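Local atomic coordinates of sulfur carrier protein ThiS (Escherichia coli, PDB entry 1ZUD), a protein that donates the sulfur for making the thiazole phosphate moiety of thiamine phosphate, as a small ubiquitin-like sulfur carrier. Residues Q16-L21 / A47-Q52; L34-Q39 / D55-F60. All blocks are in the same frame, centred on the assembly; numbering follows the deposited sequence.

Interaction 1. Residues Q16-L21 / A47-Q52; sequences QTVHEL and AQHIVQ
Gln16 and Val18 grip the 47-52 loop through their backbones. The amide of Val51 gives Gln16 O a nearly straight hydrogen bond (2.9 Å, 170° at the hydrogen), and Val18 N, in the first turn of helix 18-24, donates to His49 O at 2.8 Å in a more bent bond (138° at the hydrogen). Between these two bonds Thr17 and Ile50 form a single beta bridge, where Thr17 CA lies only 3.1 Å from His49 O in a CA-H...O contact. On the buried side of the bridge the apolar branches of Val18, Val51 and Leu21 meet. Val18 CG2 comes to 3.8 Å from His49 CB and also meets Val51 CG2, with Leu21 CD2 more distant on the same methyl; beta-branched valines suit this place because a short side chain presents a methyl directly at the backbone. On the outer side Thr17 CG2, anti to its carbonyl carbon, lies against Ala47 O and reaches Ile50 CD1 at 4.0 Å.

That torsion leaves OG1 between N and the carbonyl carbon (chi1 58°), where it accepts from Glu20 N at 3.1 Å. Glu20 OE1 in turn accepts from the amide of Thr17 with its anti lone pair, which completes a capping box. A water joins Thr17 OG1 to Ala47 O, and a second accepts the N-H of Gln16 and lies within hydrogen-bonding distance of Val51 O. Replacing Thr17 with a valine would probably leave Glu20 N without its cap and break the water link to Ala47. Thr17 thus uses its hydroxyl to cap the helix and its methyl to meet the loop, so one side chain serves both the helix cap and the contact with the loop, while two backbone bonds supply the direct polar hold.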
loop_
_atom_site.group_PDB
_atom_site.type_symbol
_atom_site.label_atom_id
_atom_site.label_comp_id
_atom_site.label_asym_id
_atom_site.label_seq_id
_atom_site.Cartn_x
_atom_site.Cartn_y
_atom_site.Cartn_z
ATOM N N GLN D 16 7.540 -33.654 18.366
ATOM C CA GLN D 16 6.093 -33.357 18.253
ATOM C C GLN D 16 5.666 -32.965 16.852
ATOM O O GLN D 16 6.419 -32.338 16.124
ATOM C CB GLN D 16 5.679 -32.189 19.131
ATOM C CG GLN D 16 5.700 -32.387 20.623
ATOM C CD GLN D 16 5.172 -31.136 21.337
ATOM O OE1 GLN D 16 5.802 -30.080 21.295
ATOM N NE2 GLN D 16 4.000 -31.249 21.968
ATOM N N THR D 17 4.425 -33.284 16.478
ATOM C CA THR D 17 3.980 -32.893 15.139
ATOM C C THR D 17 3.337 -31.496 15.292
ATOM O O THR D 17 3.067 -31.051 16.389
ATOM C CB THR D 17 2.900 -33.840 14.579
ATOM O OG1 THR D 17 1.793 -33.840 15.494
ATOM C CG2 THR D 17 3.449 -35.342 14.431
ATOM N N VAL D 18 3.099 -30.832 14.184
ATOM C CA VAL D 18 2.433 -29.529 14.263
ATOM C C VAL D 18 1.103 -29.699 14.953
ATOM O O VAL D 18 0.754 -28.914 15.817
ATOM C CB VAL D 18 2.235 -28.940 12.847
ATOM C CG1 VAL D 18 1.341 -27.703 12.913
ATOM C CG2 VAL D 18 3.599 -28.659 12.240
ATOM N N HIS D 19 0.367 -30.768 14.617
ATOM C CA HIS D 19 -0.934 -30.992 15.240
ATOM C C HIS D 19 -0.774 -31.102 16.752
ATOM O O HIS D 19 -1.510 -30.463 17.517
ATOM C CB HIS D 19 -1.598 -32.297 14.685
ATOM C CG HIS D 19 -2.752 -32.790 15.499
ATOM N ND1 HIS D 19 -4.042 -32.315 15.340
ATOM C CD2 HIS D 19 -2.801 -33.665 16.532
ATOM C CE1 HIS D 19 -4.828 -32.866 16.248
ATOM N NE2 HIS D 19 -4.102 -33.684 16.983
ATOM N N GLU D 20 0.177 -31.910 17.217
ATOM C CA GLU D 20 0.316 -32.056 18.677
ATOM C C GLU D 20 0.688 -30.732 19.348
ATOM O O GLU D 20 0.217 -30.407 20.443
ATOM C CB GLU D 20 1.395 -33.105 19.014
ATOM C CG GLU D 20 1.152 -34.472 18.325
ATOM C CD GLU D 20 2.245 -35.512 18.653
ATOM O OE1 GLU D 20 3.438 -35.292 18.310
ATOM O OE2 GLU D 20 1.901 -36.553 19.260
ATOM N N LEU D 21 1.571 -29.976 18.706
ATOM C CA LEU D 21 1.942 -28.676 19.268
ATOM C C LEU D 21 0.716 -27.740 19.333
ATOM O O LEU D 21 0.492 -27.080 20.347
ATOM C CB LEU D 21 3.037 -28.008 18.410
ATOM C CG LEU D 21 3.430 -26.602 18.889
ATOM C CD1 LEU D 21 3.977 -26.728 20.294
ATOM C CD2 LEU D 21 4.449 -25.961 17.981
ATOM N N ALA D 47 -0.661 -33.293 10.800
ATOM C CA ALA D 47 -0.676 -34.488 11.659
ATOM C C ALA D 47 0.629 -35.274 11.641
ATOM O O ALA D 47 0.875 -36.071 12.537
ATOM C CB ALA D 47 -1.843 -35.410 11.262
ATOM N N GLN D 48 1.460 -35.066 10.632
ATOM C CA GLN D 48 2.753 -35.780 10.525
ATOM C C GLN D 48 3.999 -34.880 10.520
ATOM O O GLN D 48 5.112 -35.353 10.794
ATOM C CB GLN D 48 2.773 -36.602 9.246
ATOM C CG GLN D 48 1.774 -37.745 9.272
ATOM C CD GLN D 48 2.217 -38.906 8.414
ATOM O OE1 GLN D 48 2.215 -38.816 7.175
ATOM N NE2 GLN D 48 2.624 -40.008 9.064
ATOM N N HIS D 49 3.825 -33.589 10.208
ATOM C CA HIS D 49 4.968 -32.665 10.153
ATOM C C HIS D 49 5.596 -32.458 11.530
ATOM O O HIS D 49 4.982 -31.909 12.426
ATOM C CB HIS D 49 4.535 -31.310 9.615
ATOM C CG HIS D 49 5.672 -30.502 9.084
ATOM N ND1 HIS D 49 6.032 -30.513 7.754
ATOM C CD2 HIS D 49 6.559 -29.687 9.710
ATOM C CE1 HIS D 49 7.089 -29.736 7.582
ATOM N NE2 HIS D 49 7.429 -29.223 8.753
ATOM N N ILE D 50 6.835 -32.900 11.686
ATOM C CA ILE D 50 7.567 -32.762 12.944
ATOM C C ILE D 50 8.198 -31.352 13.108
ATOM O O ILE D 50 8.845 -30.821 12.213
ATOM C CB ILE D 50 8.712 -33.822 13.047
ATOM C CG1 ILE D 50 8.122 -35.229 12.966
ATOM C CG2 ILE D 50 9.488 -33.621 14.365
ATOM C CD1 ILE D 50 7.402 -35.644 14.229
ATOM N N VAL D 51 7.965 -30.747 14.268
ATOM C CA VAL D 51 8.517 -29.435 14.545
ATOM C C VAL D 51 9.957 -29.634 15.019
ATOM O O VAL D 51 10.191 -30.431 15.931
ATOM C CB VAL D 51 7.711 -28.784 15.631
ATOM C CG1 VAL D 51 8.365 -27.450 16.023
ATOM C CG2 VAL D 51 6.247 -28.600 15.130
ATOM N N GLN D 52 10.896 -28.906 14.418
ATOM C CA GLN D 52 12.325 -29.009 14.748
ATOM C C GLN D 52 12.925 -27.864 15.517
ATOM O O GLN D 52 12.566 -26.700 15.297
ATOM C CB GLN D 52 13.101 -29.193 13.465
ATOM C CG GLN D 52 12.332 -30.106 12.570
ATOM C CD GLN D 52 13.168 -30.923 11.637
ATOM O OE1 GLN D 52 13.958 -30.391 10.838
ATOM N NE2 GLN D 52 12.991 -32.250 11.713
HETATM O O HOH W 1 8.582 -31.072 18.347
HETATM O O HOH W 2 -0.081 -35.684 14.847
#

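Interaction 2. Residues L34-Q39 / D55-F60; sequences LAINQQ and DQILLF
Strands 34-36 and 56-60 run antiparallel, their axes 170° apart and 4.8 Å at closest approach, with Ala35 and Leu58 as the hydrogen-bonded pair that exchanges N-H and C=O. This is the pairing of the last strand with its neighbour in the mixed sheet of the ubiquitin-like fold. Leu34, Ile36, Ile57 and Leu59 share the face turned to helix 18-24, where branched aliphatic chains fill the core: the Leu34 and Ile57 side chains cross obliquely, CD1 of Leu34 3.5 Å from CG2 of Ile57, whereas Ile36 and Ile57 lie side by side. On the other face Ala35 packs on Leu232 and Leu58 on Arg230 of the ThiF chain; the small alanine probably lets the partner come close to the sheet.

Past Ile36 the chain reverses in a type I' turn, whose positive phi values asparagine tolerates well at Asn37. Its backbone N donates to Gln56 O at 2.8 Å, and its side-chain OD1 accepts from Gln56 N. Its ND2 also meets Asp55 OD2, from above the carboxylate plane, while Asp55 OD1 takes Gln52 N. At the exposed end, Gln38, bent at chi2, donates from NE2 to Gln56 OE1 at 3.1 Å, the two amide planes 88° apart.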
loop_
_atom_site.group_PDB
_atom_site.type_symbol
_atom_site.label_atom_id
_atom_site.label_comp_id
_atom_site.label_asym_id
_atom_site.label_seq_id
_atom_site.Cartn_x
_atom_site.Cartn_y
_atom_site.Cartn_z
ATOM N N LEU D 34 -0.411 -22.085 8.633
ATOM C CA LEU D 34 0.826 -22.111 9.389
ATOM C C LEU D 34 2.061 -22.046 8.457
ATOM O O LEU D 34 2.081 -22.643 7.364
ATOM C CB LEU D 34 0.830 -23.408 10.255
ATOM C CG LEU D 34 2.063 -23.543 11.155
ATOM C CD1 LEU D 34 1.605 -23.637 12.597
ATOM C CD2 LEU D 34 2.921 -24.719 10.729
ATOM N N ALA D 35 3.074 -21.290 8.874
ATOM C CA ALA D 35 4.306 -21.224 8.118
ATOM C C ALA D 35 5.440 -21.673 9.040
ATOM O O ALA D 35 5.400 -21.426 10.263
ATOM C CB ALA D 35 4.584 -19.823 7.657
ATOM N N ILE D 36 6.431 -22.353 8.476
ATOM C CA ILE D 36 7.597 -22.734 9.291
ATOM C C ILE D 36 8.761 -22.224 8.509
ATOM O O ILE D 36 8.901 -22.561 7.332
ATOM C CB ILE D 36 7.732 -24.282 9.505
ATOM C CG1 ILE D 36 6.676 -24.723 10.511
ATOM C CG2 ILE D 36 9.173 -24.649 10.057
ATOM C CD1 ILE D 36 6.651 -26.281 10.768
ATOM N N ASN D 37 9.582 -21.383 9.147
ATOM C CA ASN D 37 10.722 -20.839 8.447
ATOM C C ASN D 37 10.296 -20.182 7.146
ATOM O O ASN D 37 10.885 -20.395 6.100
ATOM C CB ASN D 37 11.749 -21.934 8.193
ATOM C CG ASN D 37 12.264 -22.515 9.496
ATOM O OD1 ASN D 37 12.278 -21.821 10.514
ATOM N ND2 ASN D 37 12.665 -23.790 9.484
ATOM N N GLN D 38 9.222 -19.406 7.232
ATOM C CA GLN D 38 8.737 -18.658 6.078
ATOM C C GLN D 38 8.128 -19.407 4.897
ATOM O O GLN D 38 7.965 -18.847 3.822
ATOM C CB GLN D 38 9.833 -17.682 5.625
ATOM C CG GLN D 38 10.205 -16.634 6.726
ATOM C CD GLN D 38 11.124 -17.180 7.844
ATOM O OE1 GLN D 38 12.171 -17.826 7.582
ATOM N NE2 GLN D 38 10.743 -16.909 9.099
ATOM N N GLN D 39 7.747 -20.664 5.104
ATOM C CA GLN D 39 7.122 -21.438 4.024
ATOM C C GLN D 39 5.850 -22.015 4.610
ATOM O O GLN D 39 5.828 -22.542 5.717
ATOM C CB GLN D 39 8.086 -22.534 3.538
ATOM C CG GLN D 39 9.602 -22.196 3.728
ATOM C CD GLN D 39 10.261 -21.337 2.620
ATOM O OE1 GLN D 39 10.213 -21.667 1.425
ATOM N NE2 GLN D 39 10.916 -20.247 3.033
ATOM N N ASP D 55 12.868 -23.920 14.961
ATOM C CA ASP D 55 11.923 -23.586 13.879
ATOM C C ASP D 55 11.265 -22.234 14.164
ATOM O O ASP D 55 11.044 -21.900 15.319
ATOM C CB ASP D 55 10.834 -24.665 13.755
ATOM C CG ASP D 55 11.192 -25.733 12.726
ATOM O OD1 ASP D 55 10.484 -26.763 12.653
ATOM O OD2 ASP D 55 12.189 -25.537 11.984
ATOM N N GLN D 56 10.971 -21.451 13.126
ATOM C CA GLN D 56 10.279 -20.162 13.373
ATOM C C GLN D 56 8.876 -20.374 12.838
ATOM O O GLN D 56 8.661 -20.537 11.640
ATOM C CB GLN D 56 10.983 -19.007 12.660
ATOM C CG GLN D 56 12.482 -18.983 12.935
ATOM C CD GLN D 56 13.105 -17.699 12.463
ATOM O OE1 GLN D 56 12.827 -17.244 11.360
ATOM N NE2 GLN D 56 13.954 -17.104 13.293
ATOM N N ILE D 57 7.913 -20.404 13.741
ATOM C CA ILE D 57 6.565 -20.732 13.332
ATOM C C ILE D 57 5.600 -19.565 13.469
ATOM O O ILE D 57 5.685 -18.790 14.413
ATOM C CB ILE D 57 6.064 -21.891 14.171
ATOM C CG1 ILE D 57 7.050 -23.081 14.057
ATOM C CG2 ILE D 57 4.730 -22.391 13.632
ATOM C CD1 ILE D 57 6.654 -24.236 14.994
ATOM N N LEU D 58 4.701 -19.453 12.499
ATOM C CA LEU D 58 3.653 -18.416 12.490
ATOM C C LEU D 58 2.335 -19.141 12.309
ATOM O O LEU D 58 2.187 -20.005 11.431
ATOM C CB LEU D 58 3.809 -17.478 11.292
ATOM C CG LEU D 58 5.121 -16.734 11.144
ATOM C CD1 LEU D 58 4.985 -15.758 9.987
ATOM C CD2 LEU D 58 5.436 -15.974 12.469
ATOM N N LEU D 59 1.390 -18.805 13.155
ATOM C CA LEU D 59 0.074 -19.376 13.083
ATOM C C LEU D 59 -0.842 -18.151 12.925
ATOM O O LEU D 59 -0.825 -17.273 13.779
ATOM C CB LEU D 59 -0.231 -20.083 14.382
ATOM C CG LEU D 59 -1.658 -20.569 14.359
ATOM C CD1 LEU D 59 -1.781 -21.675 13.284
ATOM C CD2 LEU D 59 -2.045 -21.026 15.775
ATOM N N PHE D 60 -1.603 -18.060 11.845
ATOM C CA PHE D 60 -2.463 -16.862 11.648
ATOM C C PHE D 60 -3.814 -17.241 11.043
ATOM O O PHE D 60 -3.989 -18.321 10.483
ATOM C CB PHE D 60 -1.739 -15.817 10.742
ATOM C CG PHE D 60 -1.203 -16.400 9.431
ATOM C CD1 PHE D 60 -0.041 -17.191 9.416
ATOM C CD2 PHE D 60 -1.901 -16.229 8.244
ATOM C CE1 PHE D 60 0.408 -17.803 8.222
ATOM C CE2 PHE D 60 -1.467 -16.826 7.046
ATOM C CZ PHE D 60 -0.295 -17.624 7.035
HETATM O O HOH W 3 7.692 -18.852 9.496
#

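In the fold
Interactions 1 and 2 have centres 12 Å apart and meet across one hydrophobic core, interaction 1 bringing helix 18-24 and the 47-52 loop against the sheet face that interaction 2 builds. His49 CD2 reaches Ile36 CD1 at 3.6 Å, Val51 CG1 reaches Ile57 CD1 at 3.8 Å, and Val18 CG1 lies 4.0 Å from Leu34 CD2. Their segments alternate along the chain. Of the two, interaction 2 alone touches ThiF, through the Ala35 and Leu58 face and the turn at Gln38 and Gln39, with Phe60 also on the partner; its strand 56-61 leads into the C-terminal tail ending at Gly66, the residue that becomes the thioglycine.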